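Local coordinates for protein TetR family transcription regulator (PDB 3PAS) that probably binds DNA at regulatory sites as a dimeric, all-helical transcription factor of the TetR family, at residues K79-R82 with E83-R87; S125-A128 with N129-A133. All blocks are in the same frame, centred on the assembly; numbering follows the deposited sequence.

Both interactions are local turns near helix starts in the C-terminal region, and both are partly solvent-facing. Interaction 1 is the more buried of the two: it opens helix 81-98, with a side-chain N-cap and a charged pair on its outer side and leucines turned into the helical bundle. Interaction 2, a surface contact, is the junction at which helix 117-126 gives way to helix 128-140; an alanine occupies the N-cap position, with no capping side chain, and a water joins the two helix ends. Their apolar sides touch, L85 CD2 lying 3.8 Å from L130 CD1, and both pack against helix 52-76 through F75.

Interaction 1. Residues K79-R82 with E83-R87; sequences KDLR and EGLRR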
# COMPACT_ATOMS: atom_id res chain seq x y z
N LYS B 79 -14.09 9.03 -24.52
CA LYS B 79 -15.37 9.55 -25.04
C LYS B 79 -16.42 9.76 -23.95
O LYS B 79 -17.44 10.37 -24.20
CB LYS B 79 -15.92 8.67 -26.19
CG LYS B 79 -14.97 8.71 -27.40
CD LYS B 79 -15.49 7.90 -28.59
CE LYS B 79 -14.59 8.09 -29.83
NZ LYS B 79 -15.07 7.29 -31.04
N ASP B 80 -16.17 9.25 -22.75
CA ASP B 80 -17.01 9.52 -21.59
C ASP B 80 -16.14 9.36 -20.34
O ASP B 80 -14.94 9.07 -20.49
CB ASP B 80 -18.28 8.65 -21.54
CG ASP B 80 -18.01 7.12 -21.49
OD1 ASP B 80 -16.92 6.63 -21.22
OD2 ASP B 80 -18.98 6.37 -21.73
N LEU B 81 -16.73 9.53 -19.13
CA LEU B 81 -15.95 9.41 -17.86
C LEU B 81 -15.26 8.05 -17.68
O LEU B 81 -14.07 7.99 -17.37
CB LEU B 81 -16.82 9.71 -16.63
CG LEU B 81 -16.12 9.70 -15.26
CD1 LEU B 81 -15.01 10.77 -15.13
CD2 LEU B 81 -17.19 9.85 -14.10
N ARG B 82 -16.00 6.98 -17.90
CA ARG B 82 -15.41 5.66 -17.75
C ARG B 82 -14.27 5.44 -18.72
O ARG B 82 -13.22 4.92 -18.32
CB ARG B 82 -16.45 4.60 -17.96
CG ARG B 82 -15.96 3.19 -17.62
CD ARG B 82 -17.00 2.12 -17.93
NE ARG B 82 -16.62 0.84 -17.32
CZ ARG B 82 -15.71 0.00 -17.84
NH1 ARG B 82 -15.09 0.29 -18.97
NH2 ARG B 82 -15.40 -1.11 -17.20
N GLU B 83 -14.47 5.81 -19.99
CA GLU B 83 -13.38 5.69 -21.00
C GLU B 83 -12.18 6.53 -20.66
O GLU B 83 -11.04 6.12 -20.89
CB GLU B 83 -13.86 6.04 -22.44
CG GLU B 83 -14.56 4.89 -23.10
CD GLU B 83 -13.58 3.69 -23.25
OE1 GLU B 83 -13.85 2.67 -22.59
OE2 GLU B 83 -12.55 3.81 -23.97
N GLY B 84 -12.43 7.72 -20.12
CA GLY B 84 -11.35 8.58 -19.72
C GLY B 84 -10.52 7.94 -18.60
O GLY B 84 -9.30 7.98 -18.61
N LEU B 85 -11.19 7.36 -17.63
CA LEU B 85 -10.50 6.74 -16.51
C LEU B 85 -9.78 5.47 -16.98
O LEU B 85 -8.68 5.17 -16.51
CB LEU B 85 -11.48 6.44 -15.37
CG LEU B 85 -12.05 7.66 -14.63
CD1 LEU B 85 -13.19 7.20 -13.71
CD2 LEU B 85 -10.94 8.38 -13.87
N ARG B 86 -10.39 4.74 -17.92
CA ARG B 86 -9.78 3.54 -18.44
C ARG B 86 -8.49 3.89 -19.22
O ARG B 86 -7.43 3.23 -19.07
CB ARG B 86 -10.75 2.78 -19.35
CG ARG B 86 -10.23 1.46 -19.85
CD ARG B 86 -11.27 0.75 -20.71
NE ARG B 86 -11.32 1.38 -22.00
CZ ARG B 86 -10.44 1.17 -22.97
NH1 ARG B 86 -9.44 0.31 -22.80
NH2 ARG B 86 -10.55 1.81 -24.14
N ARG B 87 -8.53 4.96 -20.03
CA ARG B 87 -7.32 5.32 -20.78
C ARG B 87 -6.23 5.76 -19.84
O ARG B 87 -5.10 5.40 -19.99
CB ARG B 87 -7.58 6.43 -21.76
CG ARG B 87 -8.45 6.02 -22.87
CD ARG B 87 -8.87 7.23 -23.69
NE ARG B 87 -9.30 6.82 -25.03
CZ ARG B 87 -8.49 6.73 -26.10
NH1 ARG B 87 -7.18 7.01 -26.03
NH2 ARG B 87 -9.01 6.33 -27.25
O HOH W 1 -12.74 6.46 -25.38
O HOH W 2 -15.65 2.39 -20.98
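D80 and E83 meet at the start of helix 81-98 in an N-cap: D80 OD1 accepts the backbone N of E83 at 2.9 Å, with the N-H pointing almost straight at it (164°). The carboxylate of D80 folds back over the first turn because its CG sits between the backbone N and the carbonyl carbon (chi1 60°). Its plane is turned 51° from that of E83, and OD1 also rests 3.3 Å from E83 CB. The E83 chain bends at its second torsion and offers both oxygens to R86, one turn on. R86 answers side-on, NE to OE1 at 2.9 Å and NH2 to OE2 at 2.8 Å, the latter on the syn lone pair, so the guanidinium is held by two bonds to the carboxylate; its NH1 reaches E179. With an alanine at E83, R86 NE and NH2 would probably lose their acceptors, leaving the guanidinium held mainly through NH1 to E179, and the water on OE2 would lose one partner. R82 runs out extended, its NH2 hydrogen-bonded to N183 OD1, and makes a cation-pi contact with W186 of helix 175-189. On the bundle side L81 and L85 lie alongside, pointing the same way, L81 CG 4.2 Å from L85 CD1. On the outer side of the turn one water accepts from K79 N and donates to E83 OE2, 3.0 Å from each of these two atoms.

Interaction 2. Residues S125-A128 with N129-A133; sequences SRAA and NLLNA
The carboxamide of N132 turns one flat side to the carbonyl of A128, whose O lies over it, 3.2 Å from N132 CG. The amide nitrogen ND2 is 3.3 Å from that same O, but the angle is too poor for a hydrogen bond, so the oxygen sits over the amide face without capping it. Beside ND2 stands the methyl group of A128. With CG anti to its own carbonyl carbon (chi1 -69°), N132 folds its amide back along the helix onto this turn. The A128 oxygen is claimed instead by the backbone N of N132, at 2.7 Å and nearly along the C=O axis. In the preceding peptide, A127 O takes L131 N in the carbonyl plane at 3.1 Å, and a second, weak bond comes from L130 N. This is a helix-helix junction with almost no linker: A127 is the first residue to leave the helical conformation after helix 117-126, and it is also the N-cap position of helix 128-140. A127 has no polar side chain to cap with, and a water meets the helix start instead, accepting from N129 N at 2.9 Å and donating to R126 O at 2.7 Å. A128 N closes the old helix with a bond to S125 O. R126 points away from the turn and its NH2 forms a salt bridge with D69 of helix 52-76. L131 leans its side chain back over the A127 carbonyl, CG 3.6 Å from A127 O, while its CD1 comes to 4.3 Å from A127 CB. L130 turns to the buried side, its CB resting against A127 O and its branches packing on L72 and F75.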
# COMPACT_ATOMS: atom_id res chain seq x y z
N SER B 125 -4.73 21.00 -7.99
CA SER B 125 -4.97 22.05 -8.94
C SER B 125 -4.55 21.72 -10.38
O SER B 125 -5.29 22.00 -11.32
CB SER B 125 -4.27 23.31 -8.49
OG SER B 125 -4.63 24.36 -9.34
N ARG B 126 -3.35 21.17 -10.57
CA ARG B 126 -2.91 20.78 -11.91
C ARG B 126 -3.82 19.67 -12.48
O ARG B 126 -4.13 19.62 -13.69
CB ARG B 126 -1.48 20.26 -11.86
CG ARG B 126 -0.85 20.17 -13.25
CD ARG B 126 0.59 19.89 -13.13
NE ARG B 126 1.29 19.94 -14.40
CZ ARG B 126 1.99 20.98 -14.87
NH1 ARG B 126 2.09 22.13 -14.22
NH2 ARG B 126 2.60 20.86 -16.03
N ALA B 127 -4.27 18.80 -11.58
CA ALA B 127 -5.19 17.71 -11.95
C ALA B 127 -6.70 18.07 -11.91
O ALA B 127 -7.56 17.18 -11.97
CB ALA B 127 -4.92 16.50 -11.09
N ALA B 128 -7.03 19.35 -11.83
CA ALA B 128 -8.40 19.78 -11.59
C ALA B 128 -9.44 19.22 -12.58
O ALA B 128 -10.53 18.82 -12.17
CB ALA B 128 -8.49 21.33 -11.57
N ASN B 129 -9.10 19.17 -13.86
CA ASN B 129 -10.04 18.68 -14.86
C ASN B 129 -10.44 17.23 -14.61
O ASN B 129 -11.58 16.85 -14.89
CB ASN B 129 -9.49 18.84 -16.28
CG ASN B 129 -9.40 20.32 -16.70
OD1 ASN B 129 -10.08 21.19 -16.15
ND2 ASN B 129 -8.55 20.59 -17.67
N LEU B 130 -9.50 16.42 -14.14
CA LEU B 130 -9.83 15.03 -13.79
C LEU B 130 -10.64 14.98 -12.53
O LEU B 130 -11.69 14.34 -12.51
CB LEU B 130 -8.57 14.17 -13.60
CG LEU B 130 -8.75 12.85 -12.78
CD1 LEU B 130 -9.54 11.95 -13.53
CD2 LEU B 130 -7.40 12.21 -12.42
N LEU B 131 -10.20 15.71 -11.49
CA LEU B 131 -10.83 15.64 -10.18
C LEU B 131 -12.23 16.25 -10.23
O LEU B 131 -13.14 15.72 -9.66
CB LEU B 131 -9.98 16.33 -9.11
CG LEU B 131 -8.59 15.72 -8.90
CD1 LEU B 131 -7.78 16.65 -7.92
CD2 LEU B 131 -8.66 14.28 -8.42
N ASN B 132 -12.41 17.34 -10.98
CA ASN B 132 -13.76 17.93 -11.13
C ASN B 132 -14.73 16.98 -11.85
O ASN B 132 -15.89 16.89 -11.51
CB ASN B 132 -13.70 19.30 -11.82
CG ASN B 132 -13.04 20.35 -10.95
OD1 ASN B 132 -13.05 20.23 -9.73
ND2 ASN B 132 -12.50 21.42 -11.57
N ALA B 133 -14.22 16.24 -12.84
CA ALA B 133 -15.05 15.32 -13.61
C ALA B 133 -15.45 14.13 -12.71
O ALA B 133 -16.60 13.63 -12.67
CB ALA B 133 -14.28 14.84 -14.88
O HOH W 3 -6.45 19.83 -14.97